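Local coordinates for uncharacterized protein AF_0924 (Archaeoglobus fulgidus, PDB 3DT5) that is of unknown function but probably sits in the cell membrane, and whose C-terminal domain, described here, binds a calcium ion, at residues 72-77 with 81-86. Residues are numbered along the deposited sequence; the frame is centred on the assembly and turned at random.
Sequences FKADKI and ANWTFY. With CA (calcium ion), chain B.
A74 CB sits over the centre of one face of the F85 ring, 3.9 Å from its centroid, in a CH-pi contact at a non-hydrogen-bonded pair of this antiparallel hairpin. Beside it, K76 runs across one face of W83: CE lies 3.6 Å from the centroid of the five-membered ring, offset toward the rim, and NZ adds a cation-pi contact. The K76 chain, extended beyond CG, carries NZ past the indole to A81 O (2.8 Å), reached from above the carbonyl plane. W83 NE1 is hydrogen-bonded to A33 O, in helix 16-35. Replacing W83 with alanine is likely to deprive the K76 methylenes of the face they lie on and A33 O of its indole N-H partner. D75 and T84 pair through two backbone bonds, T84 N to D75 O being the shorter at 2.8 Å. D75 divides its carboxylate: OD1 binds calcium at 2.4 Å, while OD2 accepts the Y86 hydroxyl on its anti lone pair (OH to OD2 2.5 Å), near the plane of the ring. A74 O, K71 and E44 also bind the ion. One water bridges I77 N, N82 O and T84 OG1. W83 packs on helix 43-52, F85 on helix 88-116, and strand 83-85 lies between strands 74-75 and 130-131.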
# COMPACT_ATOMS: atom_id res chain seq x y z
N PHE A 72 -9.50 -9.68 -8.80
CA PHE A 72 -10.87 -9.92 -9.19
C PHE A 72 -11.89 -9.24 -8.28
O PHE A 72 -13.08 -9.52 -8.37
CB PHE A 72 -11.09 -11.42 -9.37
CG PHE A 72 -10.20 -12.02 -10.42
CD1 PHE A 72 -10.31 -11.62 -11.76
CD2 PHE A 72 -9.22 -12.96 -10.09
CE1 PHE A 72 -9.47 -12.16 -12.76
CE2 PHE A 72 -8.35 -13.51 -11.08
CZ PHE A 72 -8.49 -13.12 -12.42
N LYS A 73 -11.43 -8.33 -7.43
CA LYS A 73 -12.32 -7.63 -6.50
C LYS A 73 -12.57 -6.21 -6.92
O LYS A 73 -13.46 -5.55 -6.39
CB LYS A 73 -11.73 -7.58 -5.06
CG LYS A 73 -11.20 -8.90 -4.47
CD LYS A 73 -12.24 -9.91 -4.33
CE LYS A 73 -12.00 -10.65 -3.02
NZ LYS A 73 -11.55 -11.99 -3.30
N ALA A 74 -11.79 -5.71 -7.87
CA ALA A 74 -11.86 -4.28 -8.21
C ALA A 74 -11.30 -4.03 -9.62
O ALA A 74 -10.63 -4.89 -10.16
CB ALA A 74 -11.07 -3.45 -7.17
N ASP A 75 -11.62 -2.87 -10.19
CA ASP A 75 -11.16 -2.41 -11.51
C ASP A 75 -11.11 -0.91 -11.49
O ASP A 75 -11.87 -0.28 -10.77
CB ASP A 75 -12.17 -2.78 -12.64
CG ASP A 75 -12.15 -4.24 -13.00
OD1 ASP A 75 -11.04 -4.80 -13.20
OD2 ASP A 75 -13.24 -4.83 -13.18
N LYS A 76 -10.25 -0.33 -12.34
CA LYS A 76 -10.36 1.10 -12.71
C LYS A 76 -11.19 1.16 -14.03
O LYS A 76 -10.86 0.50 -15.00
CB LYS A 76 -8.97 1.75 -12.93
CG LYS A 76 -8.20 1.82 -11.62
CD LYS A 76 -7.23 2.97 -11.60
CE LYS A 76 -6.32 2.95 -10.31
NZ LYS A 76 -5.59 4.27 -10.17
N ILE A 77 -12.27 1.95 -14.00
CA ILE A 77 -13.25 1.98 -15.09
C ILE A 77 -13.41 3.43 -15.53
O ILE A 77 -13.21 4.34 -14.70
CB ILE A 77 -14.58 1.48 -14.53
CG1 ILE A 77 -14.42 0.01 -14.07
CG2 ILE A 77 -15.72 1.63 -15.53
CD1 ILE A 77 -15.51 -0.44 -13.01
N ALA A 81 -9.28 7.46 -11.82
CA ALA A 81 -8.17 7.04 -10.99
C ALA A 81 -8.65 6.17 -9.82
O ALA A 81 -7.81 5.63 -9.08
CB ALA A 81 -7.38 8.29 -10.46
N ASN A 82 -9.96 6.04 -9.61
CA ASN A 82 -10.43 5.28 -8.45
C ASN A 82 -10.48 3.82 -8.77
O ASN A 82 -10.84 3.45 -9.89
CB ASN A 82 -11.83 5.69 -8.00
CG ASN A 82 -11.85 7.09 -7.41
OD1 ASN A 82 -10.89 7.54 -6.75
ND2 ASN A 82 -12.92 7.82 -7.72
N TRP A 83 -10.13 3.00 -7.77
CA TRP A 83 -10.38 1.57 -7.82
C TRP A 83 -11.86 1.37 -7.43
O TRP A 83 -12.28 1.80 -6.36
CB TRP A 83 -9.48 0.81 -6.83
CG TRP A 83 -8.03 0.79 -7.23
CD1 TRP A 83 -7.00 1.54 -6.66
CD2 TRP A 83 -7.45 0.02 -8.27
NE1 TRP A 83 -5.81 1.24 -7.30
CE2 TRP A 83 -6.05 0.28 -8.27
CE3 TRP A 83 -7.97 -0.94 -9.18
CZ2 TRP A 83 -5.17 -0.31 -9.19
CZ3 TRP A 83 -7.06 -1.57 -10.07
CH2 TRP A 83 -5.69 -1.25 -10.06
N THR A 84 -12.63 0.75 -8.31
CA THR A 84 -14.05 0.48 -8.03
C THR A 84 -14.11 -0.93 -7.50
O THR A 84 -13.74 -1.88 -8.20
CB THR A 84 -14.92 0.57 -9.31
OG1 THR A 84 -14.97 1.93 -9.73
CG2 THR A 84 -16.39 0.10 -9.02
N PHE A 85 -14.59 -1.08 -6.26
CA PHE A 85 -14.79 -2.40 -5.66
C PHE A 85 -16.21 -2.86 -5.95
O PHE A 85 -17.15 -2.06 -5.88
CB PHE A 85 -14.57 -2.36 -4.15
CG PHE A 85 -13.14 -2.37 -3.77
CD1 PHE A 85 -12.40 -1.17 -3.74
CD2 PHE A 85 -12.47 -3.57 -3.54
CE1 PHE A 85 -11.05 -1.16 -3.43
CE2 PHE A 85 -11.11 -3.56 -3.22
CZ PHE A 85 -10.39 -2.35 -3.15
N TYR A 86 -16.38 -4.14 -6.24
CA TYR A 86 -17.72 -4.67 -6.49
C TYR A 86 -18.47 -5.05 -5.23
O TYR A 86 -19.68 -4.99 -5.22
CB TYR A 86 -17.70 -5.81 -7.51
CG TYR A 86 -17.12 -5.32 -8.82
CD1 TYR A 86 -17.79 -4.37 -9.59
CD2 TYR A 86 -15.85 -5.76 -9.26
CE1 TYR A 86 -17.25 -3.89 -10.75
CE2 TYR A 86 -15.31 -5.29 -10.41
CZ TYR A 86 -16.01 -4.35 -11.17
OH TYR A 86 -15.45 -3.89 -12.38
CA CA B . -9.79 -6.27 -11.80
O HOH W 1 -13.02 3.03 -11.41